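Local atomic coordinates of putative hyaluronoglucosaminidase (PDB entry 6PWI), a protein that probably hydrolyses N-acetylhexosamine-containing glycans as a family 84 glycoside hydrolase, this portion holding the barrel catalytic domain of a longer secreted protein. Residues Ser594-Val599 / Gln603-Pro608; Lys401-Gly406 / Lys547-Ser552; Gly185-Pro190 / Val395-Asn400; Asn532-Ser537 / Leu541-Ile546; Met477-Pro482 / Gly609-Ile614. All coordinates share one frame; numbering follows the deposited sequence.

In the fold
The five contacts cluster where the parallel eight-stranded barrel meets the helices that follow it, their centres 9 to 22 Å apart. Contact 3 joins the loops after barrel strands 179-184 and 387-391, beside the predicted active site. The second of these loops runs straight on into contact 2, where it packs on helix 540-572; contact 4 pairs the same helix with helix 513-536. The hairpin of contact 1 leads directly into 609-614 of contact 5 and is nested inside the loop that contact 5 closes, whereas contacts 2 and 5 alternate along the chain. R402 touches contacts 1, 3 and 5, so residues 395-406 tie the catalytic barrel to the C-terminal helical region.

Contact 1. Residues Ser594-Val599 / Gln603-Pro608; sequences SHRTPV and QSRPEP
T597 and S604 form the hydrogen-bonded pair of a short antiparallel beta hairpin, strands 597-599 and 602-604, placed after helix 575-591. T597 N donates to S604 O at 2.7 Å, and S604 N returns a bond to T597 O at 2.8 Å. Both side chains lie on the same face of the hairpin, where a water joins T597 OG1 to S604 OG; small hydroxylated residues leave room for it. V599 adds an apolar touch, CG1 lying 3.7 Å from S604 CB. Beyond the strands, P606 wedges its ring between H595 and T597, its CG 3.9 Å from T597 CG2, while W549 of helix 540-572 covers T597 and P606. H595 turns its polar end to D555. On the exposed side R596 bends at chi2 (-65°), which folds its guanidinium back so that NH1 bonds H595 O at 2.6 Å and also R593 O, and lies 3.7 Å from R605 CB. The Q603 amide crosses R596 at about a right angle. R605 leads away to E607, in a salt bridge of 3.1 Å from NH1 to OE2; E607 also pairs with R402. Paired N-H and C=O groups of neighbouring strands joined by a tight connection mark the beta hairpin.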
# COMPACT_ATOMS: atom_id res chain seq x y z
N SER A 594 -4.86 13.07 -26.64
CA SER A 594 -5.57 14.34 -26.61
C SER A 594 -6.04 14.70 -25.19
O SER A 594 -6.53 15.81 -24.98
CB SER A 594 -6.72 14.33 -27.59
OG SER A 594 -7.63 13.29 -27.28
N HIS A 595 -5.87 13.79 -24.23
CA HIS A 595 -6.46 13.92 -22.91
C HIS A 595 -5.50 14.63 -21.94
O HIS A 595 -4.30 14.66 -22.17
CB HIS A 595 -6.93 12.56 -22.40
CG HIS A 595 -7.68 11.79 -23.43
ND1 HIS A 595 -9.02 12.03 -23.70
CD2 HIS A 595 -7.29 10.81 -24.27
CE1 HIS A 595 -9.43 11.21 -24.65
NE2 HIS A 595 -8.39 10.45 -25.02
N ARG A 596 -6.06 15.20 -20.87
CA ARG A 596 -5.28 16.00 -19.94
C ARG A 596 -5.71 15.70 -18.51
O ARG A 596 -6.90 15.52 -18.23
CB ARG A 596 -5.47 17.49 -20.24
CG ARG A 596 -4.89 17.94 -21.57
CD ARG A 596 -3.38 17.81 -21.61
NE ARG A 596 -2.86 18.21 -22.91
CZ ARG A 596 -2.73 17.41 -23.97
NH1 ARG A 596 -3.08 16.14 -23.93
NH2 ARG A 596 -2.24 17.90 -25.10
N THR A 597 -4.74 15.65 -17.60
CA THR A 597 -5.01 15.44 -16.18
C THR A 597 -4.23 16.46 -15.35
O THR A 597 -3.19 16.95 -15.77
CB THR A 597 -4.68 14.01 -15.74
OG1 THR A 597 -3.28 13.74 -15.95
CG2 THR A 597 -5.53 12.96 -16.42
N PRO A 598 -4.70 16.79 -14.12
CA PRO A 598 -4.07 17.84 -13.31
C PRO A 598 -2.72 17.42 -12.73
O PRO A 598 -2.55 16.31 -12.24
CB PRO A 598 -5.10 18.08 -12.21
CG PRO A 598 -5.80 16.73 -12.05
CD PRO A 598 -5.86 16.16 -13.45
N VAL A 599 -1.75 18.34 -12.80
CA VAL A 599 -0.52 18.25 -12.03
C VAL A 599 -0.30 19.58 -11.33
O VAL A 599 -0.97 20.57 -11.63
CB VAL A 599 0.70 17.84 -12.88
CG1 VAL A 599 0.64 16.38 -13.28
CG2 VAL A 599 0.91 18.74 -14.09
N GLN A 603 -0.94 20.99 -16.30
CA GLN A 603 -1.63 19.85 -16.89
C GLN A 603 -0.63 18.84 -17.46
O GLN A 603 0.47 19.20 -17.87
CB GLN A 603 -2.63 20.32 -17.95
CG GLN A 603 -3.94 20.82 -17.37
CD GLN A 603 -5.05 20.79 -18.39
OE1 GLN A 603 -4.90 21.28 -19.51
NE2 GLN A 603 -6.18 20.21 -18.01
N SER A 604 -1.05 17.58 -17.50
CA SER A 604 -0.23 16.49 -18.01
C SER A 604 -1.06 15.59 -18.93
O SER A 604 -2.27 15.45 -18.75
CB SER A 604 0.39 15.72 -16.87
OG SER A 604 0.85 14.44 -17.28
N ARG A 605 -0.39 15.00 -19.92
CA ARG A 605 -1.01 14.12 -20.91
C ARG A 605 -0.91 12.66 -20.43
O ARG A 605 0.18 12.10 -20.38
CB ARG A 605 -0.35 14.34 -22.28
CG ARG A 605 -0.62 13.26 -23.32
CD ARG A 605 0.05 13.55 -24.65
NE ARG A 605 1.51 13.57 -24.58
CZ ARG A 605 2.29 12.50 -24.69
NH1 ARG A 605 1.76 11.30 -24.87
NH2 ARG A 605 3.61 12.63 -24.62
N PRO A 606 -2.03 12.01 -20.05
CA PRO A 606 -1.97 10.63 -19.58
C PRO A 606 -1.56 9.76 -20.76
O PRO A 606 -2.04 9.96 -21.88
CB PRO A 606 -3.39 10.32 -19.09
CG PRO A 606 -4.26 11.36 -19.78
CD PRO A 606 -3.38 12.57 -20.00
N GLU A 607 -0.65 8.81 -20.49
CA GLU A 607 -0.05 8.00 -21.54
C GLU A 607 0.13 6.57 -21.05
O GLU A 607 1.24 6.15 -20.71
CB GLU A 607 1.27 8.62 -22.00
CG GLU A 607 1.78 8.05 -23.30
CD GLU A 607 3.21 8.43 -23.64
OE1 GLU A 607 4.05 8.42 -22.71
OE2 GLU A 607 3.47 8.76 -24.82
N PRO A 608 -0.95 5.76 -21.00
CA PRO A 608 -0.82 4.32 -20.75
C PRO A 608 -0.35 3.54 -21.98
O PRO A 608 -0.35 4.06 -23.09
CB PRO A 608 -2.26 3.92 -20.39
CG PRO A 608 -3.12 4.88 -21.20
CD PRO A 608 -2.35 6.19 -21.16
O HOH W 1 -3.76 11.51 -23.60
O HOH W 2 -0.91 12.52 -16.95

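Contact 2. Residues Lys401-Gly406 / Lys547-Ser552; sequences KRLLMG and KGWVDS
L403 lies over the indole face of W549 in a CH-pi contact that seats the loop after barrel strand 387-391 on helix 540-572, linking the (beta/alpha)8 barrel to the helices behind it. This is the tightly packed part. CG of L403 stands 3.4 Å from the centroid of the five-membered ring of W549, only 11° off its normal. The two methyls then spread over the same face, CD1 reaching W549 CG at 3.6 Å and CD2 reaching W549 CZ2 at 3.8 Å. A branched leucine suits the place because its fork matches the two fused rings, and tryptophan offers both a broad apolar surface and one N-H for a polar neighbour. The more open side lies with K401, which points away from the helix and sends NZ to N399 OD1, and with exposed K547, which pairs with D551, one turn on, its NZ 2.8 Å from D551 OD2. R402 also faces away from the helix but is buried, its guanidinium satisfied by E607 and by the carbonyls of D479 and A481. The indole nitrogen is held as well: W549 NE1 donates to K401 O at 2.9 Å, approaching that oxygen from above the carbonyl plane, 48° out of it.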
# COMPACT_ATOMS: atom_id res chain seq x y z
N LYS A 401 2.82 11.03 -16.53
CA LYS A 401 2.02 10.50 -17.62
C LYS A 401 1.55 9.09 -17.27
O LYS A 401 0.67 8.55 -17.94
CB LYS A 401 2.83 10.51 -18.92
CG LYS A 401 3.15 11.90 -19.47
CD LYS A 401 3.72 11.88 -20.87
CE LYS A 401 5.21 12.16 -20.90
NZ LYS A 401 6.00 11.03 -20.38
N ARG A 402 2.11 8.51 -16.20
CA ARG A 402 1.89 7.11 -15.89
C ARG A 402 0.95 6.94 -14.71
O ARG A 402 0.99 7.71 -13.76
CB ARG A 402 3.22 6.44 -15.57
CG ARG A 402 4.20 6.41 -16.73
CD ARG A 402 3.72 5.59 -17.92
NE ARG A 402 4.87 5.58 -18.81
CZ ARG A 402 4.99 6.38 -19.87
NH1 ARG A 402 4.00 7.19 -20.20
NH2 ARG A 402 6.10 6.34 -20.59
N LEU A 403 0.07 5.93 -14.80
CA LEU A 403 -0.44 5.26 -13.62
C LEU A 403 0.40 4.01 -13.43
O LEU A 403 0.71 3.33 -14.41
CB LEU A 403 -1.91 4.88 -13.84
CG LEU A 403 -2.92 6.02 -13.85
CD1 LEU A 403 -4.33 5.47 -13.85
CD2 LEU A 403 -2.71 6.96 -12.66
N LEU A 404 0.79 3.72 -12.19
CA LEU A 404 1.60 2.53 -11.93
C LEU A 404 0.80 1.56 -11.06
O LEU A 404 0.70 1.75 -9.85
CB LEU A 404 2.92 2.94 -11.28
CG LEU A 404 3.74 3.97 -12.06
CD1 LEU A 404 4.97 4.41 -11.27
CD2 LEU A 404 4.13 3.42 -13.43
N MET A 405 0.22 0.54 -11.70
CA MET A 405 -0.66 -0.39 -11.00
C MET A 405 -0.26 -1.83 -11.30
O MET A 405 -1.11 -2.72 -11.32
CB MET A 405 -2.12 -0.16 -11.42
CG MET A 405 -2.67 1.21 -11.08
SD MET A 405 -4.30 1.46 -11.84
CE MET A 405 -5.38 1.16 -10.44
N GLY A 406 1.04 -2.07 -11.51
CA GLY A 406 1.54 -3.41 -11.75
C GLY A 406 1.77 -4.17 -10.44
O GLY A 406 1.56 -3.63 -9.36
N LYS A 547 -9.92 8.48 -15.15
CA LYS A 547 -10.71 8.64 -16.37
C LYS A 547 -9.84 8.92 -17.60
O LYS A 547 -10.05 8.31 -18.65
CB LYS A 547 -11.74 9.76 -16.19
CG LYS A 547 -12.83 9.82 -17.26
CD LYS A 547 -13.61 11.12 -17.27
CE LYS A 547 -14.61 11.22 -18.40
NZ LYS A 547 -13.92 11.24 -19.71
N GLY A 548 -8.90 9.87 -17.48
CA GLY A 548 -8.03 10.27 -18.57
C GLY A 548 -7.21 9.10 -19.13
O GLY A 548 -6.98 9.03 -20.33
N TRP A 549 -6.79 8.19 -18.24
CA TRP A 549 -6.02 7.02 -18.63
C TRP A 549 -6.91 6.02 -19.35
O TRP A 549 -6.47 5.38 -20.31
CB TRP A 549 -5.31 6.41 -17.41
CG TRP A 549 -4.08 7.16 -17.03
CD1 TRP A 549 -2.81 6.95 -17.50
CD2 TRP A 549 -3.98 8.27 -16.12
NE1 TRP A 549 -1.93 7.83 -16.93
CE2 TRP A 549 -2.62 8.65 -16.07
CE3 TRP A 549 -4.90 8.96 -15.31
CZ2 TRP A 549 -2.17 9.70 -15.27
CZ3 TRP A 549 -4.45 9.99 -14.52
CH2 TRP A 549 -3.10 10.36 -14.50
N VAL A 550 -8.16 5.89 -18.89
CA VAL A 550 -9.08 4.97 -19.52
C VAL A 550 -9.44 5.51 -20.90
O VAL A 550 -9.59 4.74 -21.85
CB VAL A 550 -10.31 4.72 -18.63
CG1 VAL A 550 -11.34 3.81 -19.28
CG2 VAL A 550 -9.90 4.16 -17.27
N ASP A 551 -9.54 6.84 -21.01
CA ASP A 551 -9.85 7.51 -22.26
C ASP A 551 -8.72 7.26 -23.26
O ASP A 551 -8.96 6.96 -24.43
CB ASP A 551 -10.09 9.01 -22.05
CG ASP A 551 -11.41 9.34 -21.36
OD1 ASP A 551 -12.33 8.50 -21.42
OD2 ASP A 551 -11.50 10.44 -20.77
N SER A 552 -7.47 7.37 -22.79
CA SER A 552 -6.32 7.16 -23.64
C SER A 552 -6.27 5.70 -24.09
O SER A 552 -6.06 5.42 -25.27
CB SER A 552 -5.06 7.60 -22.95
OG SER A 552 -3.96 7.53 -23.84

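Contact 3. Residues Gly185-Pro190 / Val395-Asn400; sequences GYYGIP and VNDINN. With EDO (1,2-ethanediol), chain D.
The mouth of the (beta/alpha)8 barrel, at the predicted active site, is where Y186 and Y187 meet V395 and D397: the loops following barrel strands 179-184 and 387-391 come together, and the side chain of Y187 lies about 7 Å from that of D299, the predicted proton donor. D397 carries the contact. Its CG sits between backbone N and carbonyl carbon (chi1 64°), which lifts the carboxylate toward Y187. There OD2 takes the backbone N-H of Y187 at 3.0 Å on its anti lone pair, in a nearly straight bond (174°). The Y187 ring stands edge-on to the same oxygen, CD2 lying 3.4 Å from D397 OD2, with ring and carboxylate planes 41° apart; K216 makes a cation-pi contact with this ring. A 1,2-ethanediol, probably from the crystallisation liquor, spans the carboxylate, its O1 bonding D397 OD2 at 2.7 Å and its O2 bonding D397 OD1 at 3.0 Å. Two hydroxyls held this way are consistent with a sugar-binding role for the aspartate, as in other family 84 enzymes. Beside the carboxylate, V395 CG2 packs on Y186 CB at 3.6 Å, an apolar touch between buried residues. G188 adopts backbone angles closed to residues with a CB, which lets the chain turn back so that Y186 can donate through OH to I189 O at 2.7 Å. The opposing loop is shaped by a type I turn, N396 to N399, closed by N399 N donating to N396 O at 2.9 Å.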
# COMPACT_ATOMS: atom_id res chain seq x y z
N GLY A 185 4.67 11.14 0.52
CA GLY A 185 5.98 11.77 0.48
C GLY A 185 6.51 12.02 -0.94
O GLY A 185 7.73 12.02 -1.15
N TYR A 186 5.60 12.26 -1.89
CA TYR A 186 5.97 12.51 -3.28
C TYR A 186 5.89 14.01 -3.56
O TYR A 186 5.38 14.76 -2.73
CB TYR A 186 4.99 11.78 -4.19
CG TYR A 186 3.55 12.14 -3.93
CD1 TYR A 186 2.98 13.29 -4.45
CD2 TYR A 186 2.75 11.33 -3.12
CE1 TYR A 186 1.66 13.62 -4.21
CE2 TYR A 186 1.43 11.65 -2.86
CZ TYR A 186 0.88 12.80 -3.41
OH TYR A 186 -0.42 13.12 -3.15
N TYR A 187 6.39 14.44 -4.72
CA TYR A 187 6.19 15.78 -5.25
C TYR A 187 4.96 15.77 -6.15
O TYR A 187 4.91 15.04 -7.13
CB TYR A 187 7.40 16.25 -6.06
CG TYR A 187 8.69 16.32 -5.27
CD1 TYR A 187 9.09 17.50 -4.66
CD2 TYR A 187 9.51 15.20 -5.12
CE1 TYR A 187 10.27 17.57 -3.93
CE2 TYR A 187 10.69 15.25 -4.39
CZ TYR A 187 11.07 16.44 -3.79
OH TYR A 187 12.23 16.51 -3.08
N GLY A 188 3.96 16.58 -5.81
CA GLY A 188 2.72 16.55 -6.56
C GLY A 188 1.57 17.16 -5.77
O GLY A 188 1.79 17.84 -4.76
N ILE A 189 0.35 16.93 -6.27
CA ILE A 189 -0.87 17.41 -5.64
C ILE A 189 -1.14 16.53 -4.42
O ILE A 189 -1.18 15.31 -4.53
CB ILE A 189 -2.03 17.40 -6.64
CG1 ILE A 189 -1.74 18.30 -7.86
CG2 ILE A 189 -3.34 17.77 -5.96
CD1 ILE A 189 -2.77 18.22 -8.95
N PRO A 190 -1.34 17.13 -3.22
CA PRO A 190 -1.58 16.34 -2.01
C PRO A 190 -2.90 15.60 -2.12
O PRO A 190 -3.81 16.01 -2.84
CB PRO A 190 -1.60 17.39 -0.89
CG PRO A 190 -1.95 18.69 -1.59
CD PRO A 190 -1.36 18.58 -2.97
N VAL A 395 5.10 5.76 -6.67
CA VAL A 395 5.20 7.20 -6.87
C VAL A 395 5.46 7.49 -8.35
O VAL A 395 6.38 6.93 -8.95
CB VAL A 395 6.26 7.85 -5.95
CG1 VAL A 395 7.58 7.09 -5.95
CG2 VAL A 395 6.49 9.31 -6.27
N ASN A 396 4.67 8.41 -8.92
CA ASN A 396 4.74 8.69 -10.34
C ASN A 396 5.17 10.13 -10.60
O ASN A 396 4.95 10.66 -11.69
CB ASN A 396 3.42 8.33 -11.05
CG ASN A 396 2.23 9.14 -10.59
OD1 ASN A 396 2.31 9.89 -9.62
ND2 ASN A 396 1.11 9.01 -11.28
N ASP A 397 5.81 10.77 -9.61
CA ASP A 397 6.34 12.11 -9.84
C ASP A 397 7.52 12.00 -10.80
O ASP A 397 7.93 12.99 -11.42
CB ASP A 397 6.64 12.83 -8.52
CG ASP A 397 7.72 12.18 -7.68
OD1 ASP A 397 8.41 11.27 -8.22
OD2 ASP A 397 7.86 12.56 -6.49
N ILE A 398 8.04 10.78 -10.94
CA ILE A 398 9.12 10.45 -11.85
C ILE A 398 8.61 10.45 -13.29
O ILE A 398 9.40 10.51 -14.22
CB ILE A 398 9.78 9.11 -11.47
CG1 ILE A 398 8.82 7.93 -11.61
CG2 ILE A 398 10.39 9.18 -10.07
CD1 ILE A 398 9.51 6.59 -11.59
N ASN A 399 7.28 10.37 -13.46
CA ASN A 399 6.64 10.35 -14.78
C ASN A 399 5.13 10.46 -14.62
O ASN A 399 4.43 9.46 -14.51
CB ASN A 399 6.99 9.10 -15.59
CG ASN A 399 6.57 9.22 -17.05
OD1 ASN A 399 5.82 10.14 -17.42
ND2 ASN A 399 7.05 8.31 -17.89
N ASN A 400 4.62 11.70 -14.68
CA ASN A 400 3.24 11.98 -14.32
C ASN A 400 2.28 11.45 -15.38
O ASN A 400 1.07 11.43 -15.15
CB ASN A 400 3.02 13.45 -14.00
CG ASN A 400 3.42 13.76 -12.57
OD1 ASN A 400 4.47 14.35 -12.35
ND2 ASN A 400 2.62 13.30 -11.61
C1 EDO D . 10.36 10.08 -5.43
O1 EDO D . 9.48 11.06 -4.90
C2 EDO D . 11.54 10.65 -6.11
O2 EDO D . 11.23 11.36 -7.29
O HOH W 3 2.70 12.91 -8.47

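Contact 4. Residues Asn532-Ser537 / Leu541-Ile546; sequences NFATKS and LLKSEI
K543 bends sharply at chi3 (-95°), after leaving its helix with CG beside the backbone N, and so carries its amine across to the carbonyls of A534 and S537; F533, with CG anti to the backbone N (chi1 171°), swings its ring toward the second helix, against K543 CG. NZ of K543 donates to S537 O at 2.9 Å and, in the carbonyl plane, to A534 O at 3.2 Å. These oxygens lie near the C-terminus of helix 513-536, where carbonyls commonly lack a next-turn N-H, so a long, flexible cation is well suited; its positive charge would probably be favourable near the negative end of the helix dipole. E540 completes the grip through a salt bridge to the same amine. The rest is largely apolar. The F533 ring presents its edge to L542, CZ standing 4.0 Å from L542 CD2, and its CE2 lies 3.8 Å from I546 CD1. S537 CB rests 3.9 Å above the same ring, toward its rim, while its OG turns to E463. F473 packs edge-to-face with F533. With axes 10.4 Å apart and running at 156° across a short turn, the two segments make an antiparallel helical hairpin.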
# COMPACT_ATOMS: atom_id res chain seq x y z
N ASN A 532 -17.14 -0.34 -20.08
CA ASN A 532 -18.07 -0.86 -19.09
C ASN A 532 -17.72 -0.38 -17.69
O ASN A 532 -18.53 -0.51 -16.77
CB ASN A 532 -18.11 -2.39 -19.09
CG ASN A 532 -18.65 -2.96 -20.39
OD1 ASN A 532 -19.53 -2.37 -20.99
ND2 ASN A 532 -18.11 -4.08 -20.82
N PHE A 533 -16.51 0.17 -17.52
CA PHE A 533 -15.98 0.42 -16.19
C PHE A 533 -16.84 1.43 -15.44
O PHE A 533 -17.27 1.15 -14.32
CB PHE A 533 -14.51 0.84 -16.24
CG PHE A 533 -13.96 1.32 -14.92
CD1 PHE A 533 -13.66 0.42 -13.91
CD2 PHE A 533 -13.74 2.66 -14.69
CE1 PHE A 533 -13.15 0.85 -12.69
CE2 PHE A 533 -13.23 3.10 -13.48
CZ PHE A 533 -12.94 2.20 -12.48
N ALA A 534 -17.09 2.60 -16.06
CA ALA A 534 -17.82 3.69 -15.42
C ALA A 534 -19.23 3.26 -15.04
O ALA A 534 -19.79 3.73 -14.05
CB ALA A 534 -17.83 4.91 -16.30
N THR A 535 -19.80 2.34 -15.84
CA THR A 535 -21.13 1.81 -15.59
C THR A 535 -21.11 0.93 -14.35
O THR A 535 -22.03 0.99 -13.55
CB THR A 535 -21.70 1.14 -16.85
OG1 THR A 535 -22.27 2.20 -17.63
CG2 THR A 535 -22.77 0.11 -16.58
N LYS A 536 -20.06 0.12 -14.19
CA LYS A 536 -20.07 -0.95 -13.21
C LYS A 536 -19.58 -0.46 -11.84
O LYS A 536 -20.13 -0.85 -10.82
CB LYS A 536 -19.29 -2.17 -13.70
CG LYS A 536 -20.03 -3.01 -14.74
CD LYS A 536 -19.13 -3.92 -15.54
CE LYS A 536 -19.08 -5.33 -15.01
NZ LYS A 536 -18.46 -6.23 -16.01
N SER A 537 -18.56 0.40 -11.84
CA SER A 537 -17.95 0.86 -10.60
C SER A 537 -18.83 1.91 -9.93
O SER A 537 -19.38 2.78 -10.61
CB SER A 537 -16.56 1.38 -10.86
OG SER A 537 -16.01 1.98 -9.70
N LEU A 541 -14.65 8.36 -6.71
CA LEU A 541 -13.32 8.90 -6.48
C LEU A 541 -12.32 8.23 -7.42
O LEU A 541 -11.46 8.90 -7.98
CB LEU A 541 -12.93 8.73 -5.01
CG LEU A 541 -13.58 9.72 -4.04
CD1 LEU A 541 -13.29 9.32 -2.60
CD2 LEU A 541 -13.12 11.14 -4.31
N LEU A 542 -12.44 6.91 -7.59
CA LEU A 542 -11.57 6.17 -8.49
C LEU A 542 -11.88 6.54 -9.94
O LEU A 542 -10.98 6.81 -10.72
CB LEU A 542 -11.73 4.67 -8.21
CG LEU A 542 -11.03 3.71 -9.17
CD1 LEU A 542 -9.52 3.90 -9.16
CD2 LEU A 542 -11.39 2.27 -8.83
N LYS A 543 -13.18 6.60 -10.27
CA LYS A 543 -13.62 6.87 -11.64
C LYS A 543 -13.03 8.17 -12.17
O LYS A 543 -12.52 8.19 -13.29
CB LYS A 543 -15.14 6.86 -11.73
CG LYS A 543 -15.78 5.48 -11.62
CD LYS A 543 -17.22 5.46 -12.06
CE LYS A 543 -18.21 5.61 -10.93
NZ LYS A 543 -19.61 5.52 -11.41
N SER A 544 -13.11 9.25 -11.39
CA SER A 544 -12.69 10.56 -11.87
C SER A 544 -11.17 10.68 -11.90
O SER A 544 -10.62 11.37 -12.75
CB SER A 544 -13.33 11.68 -11.07
OG SER A 544 -12.72 11.78 -9.80
N GLU A 545 -10.51 9.95 -11.00
CA GLU A 545 -9.06 9.94 -10.90
C GLU A 545 -8.43 9.34 -12.16
O GLU A 545 -7.46 9.89 -12.68
CB GLU A 545 -8.69 9.05 -9.72
CG GLU A 545 -7.59 9.61 -8.85
CD GLU A 545 -7.35 8.73 -7.64
OE1 GLU A 545 -7.82 9.09 -6.52
OE2 GLU A 545 -6.70 7.67 -7.81
N ILE A 546 -8.96 8.20 -12.63
CA ILE A 546 -8.27 7.43 -13.66
C ILE A 546 -8.86 7.67 -15.05
O ILE A 546 -8.31 7.15 -16.02
CB ILE A 546 -8.22 5.93 -13.29
CG1 ILE A 546 -9.60 5.27 -13.37
CG2 ILE A 546 -7.56 5.71 -11.94
CD1 ILE A 546 -9.54 3.76 -13.34

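Contact 5. Residues Met477-Pro482 / Gly609-Ile614; sequences MSDPAP and GTRHLI
R611 reaches D479 from an uncommon direction: in their salt bridge R611 NH1 meets D479 OD2 at 2.8 Å from above the carboxylate, 62° out of its plane, although the oxygen lies close to the guanidinium plane. With chi1 at -163°, R611 CG turns opposite the backbone N and the chain runs extended to NE, crossing the D479 side chain at about a right angle, its CG 3.3 Å from D479 OD2. The same NH1 also bonds S488. Aspartate suits the position because its other oxygen works on its own loop: D479 OD1 accepts the backbone N of A481 at 3.1 Å, an Asx turn, and also takes the N-H of L489. In the fold this joins the loop between helices 467-475 and 496-507 to the start of helix 613-623, and R402 NE and NH2 bond D479 O and A481 O. A water sits between the two segments, 2.8 Å from A481 O and 3.0 Å from T610 OG1, and bonds D479 OD2 weakly. The peptide before P482 is cis. In 609-614, G609 has positive phi, and a CB there would be crowded by L613 CB, so glycine fits. H612 takes the N-cap position.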
# COMPACT_ATOMS: atom_id res chain seq x y z
N MET A 477 -0.92 -0.58 -17.49
CA MET A 477 -0.50 0.68 -16.89
C MET A 477 0.44 0.39 -15.72
O MET A 477 -0.01 0.29 -14.58
CB MET A 477 -1.71 1.48 -16.42
CG MET A 477 -2.72 1.78 -17.51
SD MET A 477 -4.12 2.73 -16.89
CE MET A 477 -5.30 2.56 -18.23
N SER A 478 1.74 0.25 -16.01
CA SER A 478 2.65 -0.19 -14.96
C SER A 478 4.10 0.18 -15.22
O SER A 478 4.89 0.13 -14.28
CB SER A 478 2.49 -1.66 -14.64
OG SER A 478 2.57 -2.47 -15.81
N ASP A 479 4.45 0.56 -16.46
CA ASP A 479 5.84 0.85 -16.78
C ASP A 479 6.13 2.35 -16.68
O ASP A 479 5.65 3.12 -17.52
CB ASP A 479 6.27 0.28 -18.13
CG ASP A 479 7.77 0.41 -18.41
OD1 ASP A 479 8.50 0.84 -17.49
OD2 ASP A 479 8.20 0.08 -19.55
N PRO A 480 6.94 2.80 -15.70
CA PRO A 480 7.26 4.22 -15.55
C PRO A 480 8.29 4.78 -16.54
O PRO A 480 8.43 5.99 -16.64
CB PRO A 480 7.80 4.32 -14.12
CG PRO A 480 8.42 2.97 -13.88
CD PRO A 480 7.54 1.99 -14.63
N ALA A 481 9.00 3.89 -17.25
CA ALA A 481 9.99 4.31 -18.24
C ALA A 481 9.31 5.00 -19.43
O ALA A 481 8.19 4.65 -19.80
CB ALA A 481 10.79 3.11 -18.69
N PRO A 482 9.95 6.01 -20.07
CA PRO A 482 11.24 6.55 -19.64
C PRO A 482 11.18 7.51 -18.45
O PRO A 482 10.20 8.22 -18.26
CB PRO A 482 11.73 7.30 -20.89
CG PRO A 482 10.46 7.75 -21.58
CD PRO A 482 9.45 6.66 -21.30
N GLY A 609 0.08 2.29 -21.74
CA GLY A 609 0.34 1.30 -22.77
C GLY A 609 1.62 1.57 -23.56
O GLY A 609 1.70 1.21 -24.73
N THR A 610 2.62 2.16 -22.91
CA THR A 610 3.82 2.60 -23.59
C THR A 610 4.81 1.45 -23.80
O THR A 610 5.67 1.54 -24.67
CB THR A 610 4.53 3.73 -22.83
OG1 THR A 610 4.62 3.37 -21.45
CG2 THR A 610 3.85 5.07 -22.97
N ARG A 611 4.75 0.39 -22.99
CA ARG A 611 5.78 -0.63 -23.11
C ARG A 611 5.57 -1.45 -24.38
O ARG A 611 6.53 -1.72 -25.11
CB ARG A 611 5.92 -1.46 -21.82
CG ARG A 611 7.22 -2.26 -21.73
CD ARG A 611 7.27 -3.16 -20.49
NE ARG A 611 8.49 -3.94 -20.35
CZ ARG A 611 9.63 -3.51 -19.78
NH1 ARG A 611 9.73 -2.28 -19.31
NH2 ARG A 611 10.68 -4.32 -19.71
N HIS A 612 4.32 -1.82 -24.68
CA HIS A 612 4.07 -2.70 -25.82
C HIS A 612 2.93 -2.21 -26.70
O HIS A 612 2.99 -2.41 -27.91
CB HIS A 612 3.90 -4.16 -25.37
CG HIS A 612 5.14 -4.73 -24.76
ND1 HIS A 612 6.30 -4.91 -25.48
CD2 HIS A 612 5.41 -5.13 -23.50
CE1 HIS A 612 7.24 -5.40 -24.69
NE2 HIS A 612 6.71 -5.56 -23.47
N LEU A 613 1.91 -1.56 -26.11
CA LEU A 613 0.70 -1.24 -26.86
C LEU A 613 1.02 -0.20 -27.94
O LEU A 613 0.65 -0.37 -29.10
CB LEU A 613 -0.42 -0.75 -25.94
CG LEU A 613 -0.96 -1.74 -24.90
CD1 LEU A 613 -2.35 -1.32 -24.44
CD2 LEU A 613 -0.98 -3.17 -25.41
N ILE A 614 1.69 0.89 -27.54
CA ILE A 614 2.00 1.97 -28.47
C ILE A 614 3.03 1.49 -29.50
O ILE A 614 2.84 1.71 -30.70
CB ILE A 614 2.39 3.26 -27.72
CG1 ILE A 614 1.17 3.87 -27.02
CG2 ILE A 614 3.05 4.27 -28.65
CD1 ILE A 614 1.51 4.93 -26.01
O HOH W 4 7.34 2.31 -21.01